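Local coordinates for protein 2-hydroxyethylphosphonate dioxygenase (Streptomyces viridochromogenes, PDB 4YAR) that catalyses the iron-dependent conversion of 2-hydroxyethylphosphonate and dioxygen to hydroxymethylphosphonate and formate during biosynthesis of the antibiotic bialaphos, at residues 56-59 / 60-64; 74-77 / 78-82; 102-105 / 106-109; 201-204 / 205-209; 409-412 / 413-417. The protein carries 1 engineered substitution. One frame throughout, in Å; residues are numbered along the deposited sequence.

Contact 1 of 5, residues 56-59 / 60-64; sequences LSVE and PSQLA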
loop_
_atom_site.group_PDB
_atom_site.type_symbol
_atom_site.label_atom_id
_atom_site.label_comp_id
_atom_site.label_asym_id
_atom_site.label_seq_id
_atom_site.Cartn_x
_atom_site.Cartn_y
_atom_site.Cartn_z
ATOM N N LEU A 56 -12.454 -28.308 13.359
ATOM C CA LEU A 56 -12.063 -28.022 11.973
ATOM C C LEU A 56 -10.548 -28.054 11.793
ATOM O O LEU A 56 -10.009 -27.751 10.726
ATOM C CB LEU A 56 -12.616 -26.657 11.597
ATOM C CG LEU A 56 -14.138 -26.596 11.478
ATOM C CD1 LEU A 56 -14.671 -25.188 11.266
ATOM C CD2 LEU A 56 -14.600 -27.502 10.335
ATOM N N SER A 57 -9.861 -28.481 12.833
ATOM C CA SER A 57 -8.396 -28.490 12.890
ATOM C C SER A 57 -7.695 -27.205 12.437
ATOM O O SER A 57 -6.714 -27.267 11.666
ATOM C CB SER A 57 -7.842 -29.703 12.155
ATOM O OG SER A 57 -8.624 -30.862 12.439
ATOM N N VAL A 58 -8.195 -26.060 12.917
ATOM C CA VAL A 58 -7.570 -24.747 12.682
ATOM C C VAL A 58 -7.308 -23.988 13.976
ATOM O O VAL A 58 -7.814 -24.333 15.050
ATOM C CB VAL A 58 -8.370 -23.823 11.710
ATOM C CG1 VAL A 58 -8.479 -24.469 10.331
ATOM C CG2 VAL A 58 -9.747 -23.421 12.255
ATOM N N GLU A 59 -6.492 -22.955 13.845
ATOM C CA GLU A 59 -6.244 -22.036 14.935
ATOM C C GLU A 59 -7.426 -21.090 15.042
ATOM O O GLU A 59 -7.961 -20.664 14.030
ATOM C CB GLU A 59 -4.944 -21.264 14.677
ATOM C CG GLU A 59 -3.709 -22.166 14.648
ATOM C CD GLU A 59 -3.471 -22.890 15.978
ATOM O OE1 GLU A 59 -3.324 -22.216 17.019
ATOM O OE2 GLU A 59 -3.439 -24.141 15.985
ATOM N N PRO A 60 -7.839 -20.737 16.269
ATOM C CA PRO A 60 -8.996 -19.884 16.434
ATOM C C PRO A 60 -8.993 -18.604 15.575
ATOM O O PRO A 60 -10.066 -18.171 15.106
ATOM C CB PRO A 60 -8.977 -19.572 17.930
ATOM C CG PRO A 60 -8.400 -20.798 18.541
ATOM C CD PRO A 60 -7.331 -21.225 17.568
ATOM N N SER A 61 -7.809 -18.037 15.351
ATOM C CA SER A 61 -7.634 -16.820 14.510
ATOM C C SER A 61 -7.920 -17.022 13.021
ATOM O O SER A 61 -8.114 -16.056 12.242
ATOM C CB SER A 61 -6.194 -16.336 14.647
ATOM O OG SER A 61 -5.283 -17.295 14.144
ATOM N N GLN A 62 -7.914 -18.278 12.590
ATOM C CA GLN A 62 -8.315 -18.566 11.241
ATOM C C GLN A 62 -9.829 -18.497 11.075
ATOM O O GLN A 62 -10.319 -18.527 9.952
ATOM C CB GLN A 62 -7.811 -19.940 10.855
ATOM C CG GLN A 62 -6.298 -20.024 10.815
ATOM C CD GLN A 62 -5.792 -21.400 10.431
ATOM O OE1 GLN A 62 -5.626 -22.276 11.273
ATOM N NE2 GLN A 62 -5.504 -21.583 9.160
ATOM N N LEU A 63 -10.589 -18.445 12.176
ATOM C CA LEU A 63 -12.026 -18.226 12.074
ATOM C C LEU A 63 -12.437 -16.828 12.510
ATOM O O LEU A 63 -13.624 -16.473 12.439
ATOM C CB LEU A 63 -12.796 -19.241 12.955
ATOM C CG LEU A 63 -12.545 -20.701 12.630
ATOM C CD1 LEU A 63 -13.175 -21.657 13.661
ATOM C CD2 LEU A 63 -13.124 -20.986 11.272
ATOM N N ALA A 64 -11.478 -16.055 12.996
ATOM C CA ALA A 64 -11.749 -14.717 13.568
ATOM C C ALA A 64 -12.177 -13.673 12.557
ATOM O O ALA A 64 -11.563 -13.540 11.486
ATOM C CB ALA A 64 -10.512 -14.217 14.290
#
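Glu59 and Gln62 are joined by two hydrogen bonds, one to a side chain and one between backbones. The backbone N-H of Glu59 points at the side-chain oxygen of Gln62, with N to OE1 at 2.8 Å and a nearly straight N-H...O angle of 164°. This donor lies in the amide plane and meets a lone pair of OE1. The return bond, Gln62 N to Glu59 O, is also 2.8 Å. With CG beside its own backbone N (chi1 -65°) and the chain extended beyond it, Gln62 carries its amide back to Glu59 N. On the way OE1 brushes the branch point of Val58, 3.2 Å from Val58 CB. The carboxylate of Glu59, on a chain bent at chi2, leads away from the 60-64 segment.

Next to this polar pair Val58 sends its two methyls to different partners. CG1 lies beside the Gln62 amide, while CG2 rests 3.9 Å from Leu63 CG, the two side chains crossing at about a right angle. Trp11 of helix 5-15 packs against both Val58 and Gln62, and Leu52 against Leu63.

Just upstream, Ser57 takes positive phi, Val58 N bonds back to Ala53 O and Ser57 N to Glu54 O. This is the Schellman motif that ends helix 49-55, within the first Cro/C1-type helix-turn-helix region.

Contact 2 of 5, residues 74-77 / 78-82; sequences VHKS and AEEMH. With CD (cadmium ion), chain D; CD (cadmium ion), chain J.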
loop_
_atom_site.group_PDB
_atom_site.type_symbol
_atom_site.label_atom_id
_atom_site.label_comp_id
_atom_site.label_asym_id
_atom_site.label_seq_id
_atom_site.Cartn_x
_atom_site.Cartn_y
_atom_site.Cartn_z
ATOM N N VAL A 74 -12.826 7.438 8.897
ATOM C CA VAL A 74 -12.325 7.701 10.261
ATOM C C VAL A 74 -11.698 9.084 10.167
ATOM O O VAL A 74 -11.074 9.405 9.134
ATOM C CB VAL A 74 -11.223 6.685 10.625
ATOM C CG1 VAL A 74 -10.555 7.092 11.923
ATOM C CG2 VAL A 74 -11.868 5.292 10.709
ATOM N N HIS A 75 -11.889 9.928 11.178
ATOM C CA HIS A 75 -11.329 11.293 11.153
ATOM C C HIS A 75 -10.731 11.673 12.521
ATOM O O HIS A 75 -11.012 11.014 13.541
ATOM C CB HIS A 75 -12.361 12.287 10.669
ATOM C CG HIS A 75 -13.648 12.188 11.411
ATOM N ND1 HIS A 75 -13.810 12.698 12.683
ATOM C CD2 HIS A 75 -14.831 11.631 11.063
ATOM C CE1 HIS A 75 -15.041 12.441 13.097
ATOM N NE2 HIS A 75 -15.667 11.773 12.144
ATOM N N LYS A 76 -9.845 12.665 12.526
ATOM C CA LYS A 76 -9.051 13.029 13.688
ATOM C C LYS A 76 -8.837 14.508 13.648
ATOM O O LYS A 76 -8.375 15.046 12.637
ATOM C CB LYS A 76 -7.684 12.321 13.670
ATOM C CG LYS A 76 -6.884 12.517 14.945
ATOM C CD LYS A 76 -5.714 11.556 14.955
ATOM C CE LYS A 76 -4.925 11.631 16.231
ATOM N NZ LYS A 76 -3.986 10.479 16.276
ATOM N N SER A 77 -9.170 15.212 14.729
ATOM C CA SER A 77 -9.209 16.669 14.628
ATOM C C SER A 77 -7.773 17.177 14.794
ATOM O O SER A 77 -6.913 16.437 15.152
ATOM C CB SER A 77 -10.092 17.263 15.715
ATOM O OG SER A 77 -9.429 17.024 16.971
ATOM N N ALA A 78 -7.538 18.427 14.435
ATOM C CA ALA A 78 -6.240 19.050 14.610
ATOM C C ALA A 78 -5.872 18.947 16.073
ATOM O O ALA A 78 -4.724 18.679 16.380
ATOM C CB ALA A 78 -6.270 20.485 14.129
ATOM N N GLU A 79 -6.830 19.214 16.971
ATOM C CA GLU A 79 -6.518 19.177 18.404
ATOM C C GLU A 79 -6.049 17.764 18.823
ATOM O O GLU A 79 -5.070 17.627 19.513
ATOM C CB GLU A 79 -7.730 19.726 19.196
ATOM C CG GLU A 79 -8.033 21.206 18.945
ATOM C CD GLU A 79 -8.759 21.568 17.583
ATOM O OE1 GLU A 79 -9.251 20.668 16.779
ATOM O OE2 GLU A 79 -8.826 22.817 17.302
ATOM N N GLU A 80 -6.686 16.713 18.321
ATOM C CA GLU A 80 -6.295 15.321 18.597
ATOM C C GLU A 80 -4.928 14.938 18.050
ATOM O O GLU A 80 -4.138 14.151 18.654
ATOM C CB GLU A 80 -7.373 14.348 18.051
ATOM C CG GLU A 80 -8.661 14.384 18.883
ATOM C CD GLU A 80 -9.873 13.772 18.222
ATOM O OE1 GLU A 80 -9.979 13.693 16.958
ATOM O OE2 GLU A 80 -10.746 13.373 18.998
ATOM N N MET A 81 -4.660 15.456 16.856
ATOM C CA MET A 81 -3.334 15.274 16.231
ATOM C C MET A 81 -2.223 15.921 17.081
ATOM O O MET A 81 -1.233 15.254 17.468
ATOM C CB MET A 81 -3.382 15.817 14.835
ATOM C CG MET A 81 -2.114 15.690 14.023
ATOM S SD MET A 81 -0.946 17.029 14.290
ATOM C CE MET A 81 0.006 16.926 12.756
ATOM N N HIS A 82 -2.458 17.184 17.452
ATOM C CA HIS A 82 -1.490 17.906 18.307
ATOM C C HIS A 82 -1.304 17.185 19.631
ATOM O O HIS A 82 -0.175 16.972 20.078
ATOM C CB HIS A 82 -1.971 19.332 18.594
ATOM C CG HIS A 82 -2.065 20.190 17.381
ATOM N ND1 HIS A 82 -2.777 21.375 17.354
ATOM C CD2 HIS A 82 -1.566 20.025 16.134
ATOM C CE1 HIS A 82 -2.684 21.920 16.149
ATOM N NE2 HIS A 82 -1.967 21.106 15.386
HETATM CD CD CD D . -17.727 10.849 13.237
HETATM CD CD CD J . -12.344 13.142 16.931
HETATM O O HOH W 1 -12.443 14.228 14.660
#
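Lys76 lays the start of its aliphatic chain across Glu80, with CG 3.6 Å from Glu80 CB. The chain stays stretched out from CG onward, so CE passes the backbone of the helix 3.6 Å from Glu80 O. The ammonium group goes beyond, to the carbonyl of Thr100. The Lys76 and Glu80 charges are therefore not paired with each other.

Ser77, between strand 74-76 and helix 78-82, is the N-cap, and with Glu80 it makes a capping box. Glu80 N donates to Ser77 OG at 3.1 Å, and Ser77 N donates to Glu80 OE1 at 2.8 Å with an angle of 169°. The first bond depends on the Ser77 hydroxyl standing between its own N and carbonyl carbon (chi1 68°), which turns OG toward Glu80 N at the start of the helix. In the second, the N-H comes to the anti side of the carboxylate, 22° out of its plane. Met81 N closes the first helical turn on Ser77 O.

Glu80 does more than cap. OE1, at 2.4 Å, and OE2, at 2.6 Å, both bind one cadmium ion, so the box and the metal together fix the carboxylate's rotation. A water on that cadmium takes a hydrogen bond from His75 ND1 in the plane of the imidazole, at 2.8 Å. On the same ring, His75 NE2 binds a second cadmium at 2.5 Å, again in plane at the edge. On the strand side, Lys76 pairs by backbone bonds with Ser385, and Val74 with Trp387, along the edge of the seven-stranded sheet.

Contact 3 of 5, residues 102-105 / 106-109; sequences AAPE and GRVA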
loop_
_atom_site.group_PDB
_atom_site.type_symbol
_atom_site.label_atom_id
_atom_site.label_comp_id
_atom_site.label_asym_id
_atom_site.label_seq_id
_atom_site.Cartn_x
_atom_site.Cartn_y
_atom_site.Cartn_z
ATOM N N ALA A 102 -5.174 10.392 11.162
ATOM C CA ALA A 102 -6.251 9.446 11.220
ATOM C C ALA A 102 -5.992 8.098 10.576
ATOM O O ALA A 102 -5.487 7.995 9.447
ATOM C CB ALA A 102 -7.489 10.046 10.625
ATOM N N ALA A 103 -6.431 7.061 11.272
ATOM C CA ALA A 103 -6.360 5.714 10.770
ATOM C C ALA A 103 -7.325 4.799 11.506
ATOM O O ALA A 103 -7.558 5.060 12.722
ATOM C CB ALA A 103 -4.956 5.217 10.918
ATOM N N PRO A 104 -7.843 3.731 10.837
ATOM C CA PRO A 104 -8.628 2.774 11.620
ATOM C C PRO A 104 -7.840 2.214 12.822
ATOM O O PRO A 104 -6.612 2.125 12.782
ATOM C CB PRO A 104 -8.940 1.645 10.620
ATOM C CG PRO A 104 -8.774 2.247 9.249
ATOM C CD PRO A 104 -7.747 3.349 9.410
ATOM N N GLU A 105 -8.509 1.873 13.904
ATOM C CA GLU A 105 -7.793 1.445 15.090
ATOM C C GLU A 105 -6.982 0.211 14.750
ATOM O O GLU A 105 -7.431 -0.657 14.010
ATOM C CB GLU A 105 -8.778 1.208 16.264
ATOM C CG GLU A 105 -8.110 1.075 17.633
ATOM C CD GLU A 105 -8.677 2.022 18.692
ATOM O OE1 GLU A 105 -9.069 3.162 18.347
ATOM O OE2 GLU A 105 -8.707 1.633 19.885
ATOM N N GLY A 106 -5.742 0.175 15.215
ATOM C CA GLY A 106 -4.889 -0.988 14.936
ATOM C C GLY A 106 -4.026 -0.824 13.696
ATOM O O GLY A 106 -2.956 -1.416 13.611
ATOM N N ARG A 107 -4.449 0.013 12.743
ATOM C CA ARG A 107 -3.743 0.085 11.455
ATOM C C ARG A 107 -2.604 1.084 11.599
ATOM O O ARG A 107 -2.465 1.739 12.630
ATOM C CB ARG A 107 -4.656 0.497 10.314
ATOM C CG ARG A 107 -5.966 -0.240 10.195
ATOM C CD ARG A 107 -5.990 -1.446 9.263
ATOM N NE ARG A 107 -7.377 -1.965 9.257
ATOM C CZ ARG A 107 -8.026 -2.462 10.342
ATOM N NH1 ARG A 107 -7.455 -2.557 11.544
ATOM N NH2 ARG A 107 -9.279 -2.887 10.239
ATOM N N VAL A 108 -1.764 1.139 10.571
ATOM C CA VAL A 108 -0.591 1.975 10.621
ATOM C C VAL A 108 -1.048 3.387 10.345
ATOM O O VAL A 108 -1.671 3.617 9.382
ATOM C CB VAL A 108 0.468 1.518 9.663
ATOM C CG1 VAL A 108 1.643 2.528 9.638
ATOM C CG2 VAL A 108 0.938 0.113 10.075
ATOM N N ALA A 109 -0.782 4.299 11.262
ATOM C CA ALA A 109 -1.200 5.690 11.079
ATOM C C ALA A 109 -0.079 6.455 10.354
ATOM O O ALA A 109 1.091 6.259 10.665
ATOM C CB ALA A 109 -1.513 6.293 12.434
HETATM O O HOH W 2 -4.165 3.296 13.929
#
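The carbonyl oxygen of Pro104 is gripped twice: by Arg107 N at 3.0 Å and by a water that donates to Pro104 O from 2.9 Å. The same water gives its other hydrogen to Arg107 O, 2.6 Å away, and so pins both ends of the turn together. The Arg107 N-H is fairly straight onto Pro104 O, at 162°.

This is a type II beta turn, with Glu105 and Gly106 at its corners. Gly106 has the positive phi, 93°, that marks the third position of such a turn. The turn lies in the loop between strands 93-100 and 111-115.

Arg107 leans back over the proline that opens the turn. Its CG is 3.5 Å from Pro104 CB, the side chains crossing at about a right angle. A bend at chi2 (-94°) then folds the chain so that the guanidinium lies with one face over Pro104 CB, which stands above the centre of the plane. NH1 comes within 3.1 Å of Glu105 O at an angle too poor for a hydrogen bond. Farther along, the methyls of Ala103 and Ala109 meet, CB to CB at 3.9 Å, where the two arms run on toward the sheet. Leu71, from a loop, also packs on Pro104.

Arg107 also belongs to a cadmium site together with Asp66. A metal ion beside a guanidinium would probably be electrostatically unfavourable, and the carboxylate of Asp66 might offset part of that.

Contact 4 of 5, residues 201-204 / 205-209; sequences SNIS and PLMTE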
loop_
_atom_site.group_PDB
_atom_site.type_symbol
_atom_site.label_atom_id
_atom_site.label_comp_id
_atom_site.label_asym_id
_atom_site.label_seq_id
_atom_site.Cartn_x
_atom_site.Cartn_y
_atom_site.Cartn_z
ATOM N N SER A 201 3.937 -3.253 2.369
ATOM C CA SER A 201 4.901 -3.912 1.515
ATOM C C SER A 201 4.189 -5.111 0.878
ATOM O O SER A 201 3.609 -5.942 1.536
ATOM C CB SER A 201 6.093 -4.425 2.292
ATOM O OG SER A 201 6.900 -5.197 1.456
ATOM N N ASN A 202 4.233 -5.198 -0.421
ATOM C CA ASN A 202 3.591 -6.314 -1.079
ATOM C C ASN A 202 4.406 -7.580 -1.063
ATOM O O ASN A 202 3.929 -8.588 -1.572
ATOM C CB ASN A 202 3.246 -5.955 -2.560
ATOM C CG ASN A 202 2.114 -4.941 -2.650
ATOM O OD1 ASN A 202 1.143 -5.044 -1.917
ATOM N ND2 ASN A 202 2.218 -3.985 -3.557
ATOM N N ILE A 203 5.640 -7.506 -0.564
ATOM C CA ILE A 203 6.523 -8.698 -0.461
ATOM C C ILE A 203 6.379 -9.244 0.983
ATOM O O ILE A 203 6.872 -10.327 1.360
ATOM C CB ILE A 203 7.970 -8.291 -0.896
ATOM C CG1 ILE A 203 8.835 -9.500 -1.181
ATOM C CG2 ILE A 203 8.628 -7.340 0.083
ATOM C CD1 ILE A 203 8.385 -10.182 -2.462
ATOM N N SER A 204 5.638 -8.510 1.798
ATOM C CA SER A 204 5.522 -8.895 3.184
ATOM C C SER A 204 4.889 -10.279 3.417
ATOM O O SER A 204 5.397 -11.033 4.275
ATOM C CB SER A 204 4.766 -7.854 4.007
ATOM O OG SER A 204 4.984 -8.177 5.354
ATOM N N PRO A 205 3.780 -10.594 2.693
ATOM C CA PRO A 205 3.178 -11.903 2.865
ATOM C C PRO A 205 4.171 -13.051 2.513
ATOM O O PRO A 205 4.230 -14.040 3.238
ATOM C CB PRO A 205 1.954 -11.848 1.941
ATOM C CG PRO A 205 1.561 -10.415 1.993
ATOM C CD PRO A 205 2.891 -9.691 1.961
ATOM N N LEU A 206 4.882 -12.896 1.413
ATOM C CA LEU A 206 5.983 -13.827 0.993
ATOM C C LEU A 206 7.024 -13.958 2.103
ATOM O O LEU A 206 7.384 -15.093 2.545
ATOM C CB LEU A 206 6.669 -13.384 -0.298
ATOM C CG LEU A 206 7.960 -14.151 -0.707
ATOM C CD1 LEU A 206 7.604 -15.616 -0.737
ATOM C CD2 LEU A 206 8.554 -13.652 -2.040
ATOM N N MET A 207 7.511 -12.811 2.584
ATOM C CA MET A 207 8.542 -12.828 3.630
ATOM C C MET A 207 8.079 -13.500 4.899
ATOM O O MET A 207 8.843 -14.237 5.515
ATOM C CB MET A 207 9.033 -11.409 3.957
ATOM C CG MET A 207 9.893 -10.888 2.830
ATOM S SD MET A 207 10.266 -9.141 3.002
ATOM C CE MET A 207 11.099 -9.215 4.549
ATOM N N THR A 208 6.844 -13.276 5.266
ATOM C CA THR A 208 6.310 -13.849 6.483
ATOM C C THR A 208 6.351 -15.381 6.395
ATOM O O THR A 208 6.765 -16.040 7.368
ATOM C CB THR A 208 4.876 -13.390 6.721
ATOM O OG1 THR A 208 4.895 -11.952 6.887
ATOM C CG2 THR A 208 4.259 -14.048 7.979
ATOM N N GLU A 209 5.973 -15.913 5.227
ATOM C CA GLU A 209 5.949 -17.371 5.003
ATOM C C GLU A 209 7.343 -17.902 4.825
ATOM O O GLU A 209 7.669 -18.946 5.364
ATOM C CB GLU A 209 5.089 -17.758 3.806
ATOM C CG GLU A 209 3.672 -18.182 4.174
ATOM C CD GLU A 209 2.957 -18.904 3.029
ATOM O OE1 GLU A 209 3.638 -19.582 2.210
ATOM O OE2 GLU A 209 1.706 -18.781 2.950
#
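Met207 starts its run from the helix over Ile203: its CB lies 3.5 Å from Ile203 O and also near Ser204 O. CG follows, 3.4 Å from the same Ile203 oxygen. The chain is straight at chi2 and bends only at chi3 (60°). SD meets a branch methyl of the isoleucine, 3.8 Å from Ile203 CG2, the two side chains crossing at an oblique angle. CE then swings off; Leu130 and Tyr179 are the loop residues that pack on this side chain.

This methionine belongs to the first turn of helix 204-210, which follows strand 192-198. Met207 N bonds to Ile203 O at 2.8 Å. Just before the helix, Ser201 OG weakly accepts from Ile203 N, a capping bond ahead of the turn. Ser204 O is held twice by one residue. Thr208 N and Thr208 OG1 each reach it at 2.8 Å, from opposite faces of the carbonyl plane. The hydroxyl can do so because OG1 sits beside its own backbone N (chi1 -62°) and doubles back along the helix.

Leu206 lies side by side with Ile203, both pointing the same way. The end methyls, Ile203 CD1 and Leu206 CD2, are only 3.5 Å apart, closer than ordinary van der Waals contact. Just ahead of Ile203, Asn202 hydrogen-bonds through its amide to Gln200 and Asp333.

Contact 5 of 5, residues 409-412 / 413-417; sequences AHLG and YQDWL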
loop_
_atom_site.group_PDB
_atom_site.type_symbol
_atom_site.label_atom_id
_atom_site.label_comp_id
_atom_site.label_asym_id
_atom_site.label_seq_id
_atom_site.Cartn_x
_atom_site.Cartn_y
_atom_site.Cartn_z
ATOM N N ALA A 409 -3.542 -2.884 -0.020
ATOM C CA ALA A 409 -3.455 -4.141 -0.785
ATOM C C ALA A 409 -4.686 -4.430 -1.646
ATOM O O ALA A 409 -4.603 -5.207 -2.585
ATOM C CB ALA A 409 -3.248 -5.285 0.164
ATOM N N HIS A 410 -5.837 -3.849 -1.342
ATOM C CA HIS A 410 -7.080 -4.203 -2.003
ATOM C C HIS A 410 -7.900 -2.917 -2.320
ATOM O O HIS A 410 -8.173 -2.157 -1.404
ATOM C CB HIS A 410 -7.876 -5.118 -1.069
ATOM C CG HIS A 410 -7.104 -6.338 -0.660
ATOM N ND1 HIS A 410 -6.657 -7.275 -1.567
ATOM C CD2 HIS A 410 -6.714 -6.780 0.563
ATOM C CE1 HIS A 410 -5.983 -8.211 -0.922
ATOM N NE2 HIS A 410 -6.011 -7.938 0.368
ATOM N N LEU A 411 -8.187 -2.641 -3.581
ATOM C CA LEU A 411 -7.663 -3.394 -4.741
ATOM C C LEU A 411 -6.314 -2.820 -5.104
ATOM O O LEU A 411 -6.201 -1.622 -5.327
ATOM C CB LEU A 411 -8.552 -3.260 -5.960
ATOM C CG LEU A 411 -9.958 -3.804 -5.918
ATOM C CD1 LEU A 411 -10.679 -3.576 -7.244
ATOM C CD2 LEU A 411 -9.904 -5.266 -5.651
ATOM N N GLY A 412 -5.278 -3.648 -5.090
ATOM C CA GLY A 412 -3.959 -3.221 -5.441
ATOM C C GLY A 412 -3.605 -3.797 -6.790
ATOM O O GLY A 412 -4.451 -4.544 -7.384
ATOM N N TYR A 413 -2.388 -3.500 -7.270
ATOM C CA TYR A 413 -2.079 -3.832 -8.678
ATOM C C TYR A 413 -2.030 -5.373 -8.893
ATOM O O TYR A 413 -2.450 -5.830 -9.923
ATOM C CB TYR A 413 -0.889 -3.102 -9.296
ATOM C CG TYR A 413 0.457 -3.711 -8.952
ATOM C CD1 TYR A 413 0.894 -3.788 -7.638
ATOM C CD2 TYR A 413 1.260 -4.229 -9.891
ATOM C CE1 TYR A 413 2.125 -4.339 -7.310
ATOM C CE2 TYR A 413 2.514 -4.767 -9.578
ATOM C CZ TYR A 413 2.945 -4.851 -8.294
ATOM O OH TYR A 413 4.212 -5.419 -8.000
ATOM N N GLN A 414 -1.654 -6.123 -7.870
ATOM C CA GLN A 414 -1.663 -7.605 -7.940
ATOM C C GLN A 414 -3.101 -8.181 -7.969
ATOM O O GLN A 414 -3.360 -9.189 -8.659
ATOM C CB GLN A 414 -0.905 -8.139 -6.744
ATOM C CG GLN A 414 0.560 -7.922 -6.838
ATOM C CD GLN A 414 1.226 -8.106 -5.481
ATOM O OE1 GLN A 414 0.935 -7.347 -4.512
ATOM N NE2 GLN A 414 2.158 -9.082 -5.394
ATOM N N ASP A 415 -4.083 -7.549 -7.268
ATOM C CA ASP A 415 -5.528 -7.928 -7.393
ATOM C C ASP A 415 -5.986 -7.653 -8.826
ATOM O O ASP A 415 -6.717 -8.463 -9.454
ATOM C CB ASP A 415 -6.458 -7.083 -6.474
ATOM C CG ASP A 415 -6.502 -7.555 -5.053
ATOM O OD1 ASP A 415 -6.092 -8.693 -4.724
ATOM O OD2 ASP A 415 -6.987 -6.817 -4.168
ATOM N N TRP A 416 -5.537 -6.544 -9.394
ATOM C CA TRP A 416 -5.919 -6.243 -10.777
ATOM C C TRP A 416 -5.486 -7.299 -11.740
ATOM O O TRP A 416 -6.252 -7.708 -12.670
ATOM C CB TRP A 416 -5.495 -4.839 -11.224
ATOM C CG TRP A 416 -6.323 -3.758 -10.653
ATOM C CD1 TRP A 416 -5.939 -2.805 -9.755
ATOM C CD2 TRP A 416 -7.722 -3.529 -10.897
ATOM N NE1 TRP A 416 -7.004 -1.987 -9.438
ATOM C CE2 TRP A 416 -8.112 -2.411 -10.115
ATOM C CE3 TRP A 416 -8.679 -4.150 -11.714
ATOM C CZ2 TRP A 416 -9.412 -1.901 -10.139
ATOM C CZ3 TRP A 416 -10.002 -3.642 -11.723
ATOM C CH2 TRP A 416 -10.339 -2.543 -10.926
ATOM N N LEU A 417 -4.267 -7.803 -11.532
ATOM C CA LEU A 417 -3.786 -8.871 -12.406
ATOM C C LEU A 417 -4.678 -10.083 -12.302
ATOM O O LEU A 417 -5.091 -10.692 -13.281
ATOM C CB LEU A 417 -2.332 -9.198 -12.048
ATOM C CG LEU A 417 -1.647 -10.278 -12.887
ATOM C CD1 LEU A 417 -1.174 -9.683 -14.188
ATOM C CD2 LEU A 417 -0.472 -10.802 -12.127
HETATM O O HOH W 3 -3.192 -6.321 -4.601
#
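The imidazole of His410 and the carboxylate of Asp415 lie nearly in one plane, 17° apart, although the two side chains approach at about a right angle. That flat arrangement serves one bond. His410 ND1 donates to Asp415 OD2 at 2.7 Å with an angle of 166°, entering on the syn lone pair and staying within the ring plane. Asp415 CG lies anti to its carbonyl carbon, beside the backbone N (chi1 -81°), which turns the carboxylate back to the histidine. Ala409 CB lies over one face of the ring, offset toward the rim.

Leu411 is set against Trp416 quite differently. Here a methyl lies over one face: Leu411 CD1 stands above the indole, offset toward the rim, 3.6 Å from Trp416 CZ2. The other methyl, Leu411 CD2, turns to the aspartate and lies 3.6 Å from Asp415 OD2. Leu411 follows a cis peptide bond, which puts a sharp kink between it and His410. The indole also stacks edge-to-face with His353.

Gly412 is the N-cap of helix 413-420, and its carbonyl receives Trp416 N at 3.0 Å. Asp415 N, also in the first turn, donates to a water at 3.1 Å, which in turn donates to Ala409 O at 2.7 Å. The loop from strand 400-407 is thus tied to the helix by a direct side-chain bond and a water bridge.

Asp415 sits in the first turn of the helix, where the helix dipole would probably stabilise its negative charge. The carboxylate in turn would hold the proton on His410 ND1 and might raise the basicity of the ring.

From the N terminus, the five contacts come strictly in series; none nests in or crosses another, since each bends one continuous piece of chain. Contact 1 shapes the loop beyond helix 49-55 in the first helix-turn-helix domain. Contact 2 turns edge strand 73-76 of the seven-stranded sheet into a short helix. Contact 3 closes the loop between neighbouring strands 93-100 and 111-115 of the six-stranded sheet. Contacts 2 and 3 touch, Lys76 CB lying 3.8 Å from Ala102 CB. Contact 4 starts the helix after strand 192-198, and contact 5 the one after strand 400-407. They also meet, Asn202 against Tyr413 and Gln414, linking the six-stranded sheet's segment to the seven-stranded one's.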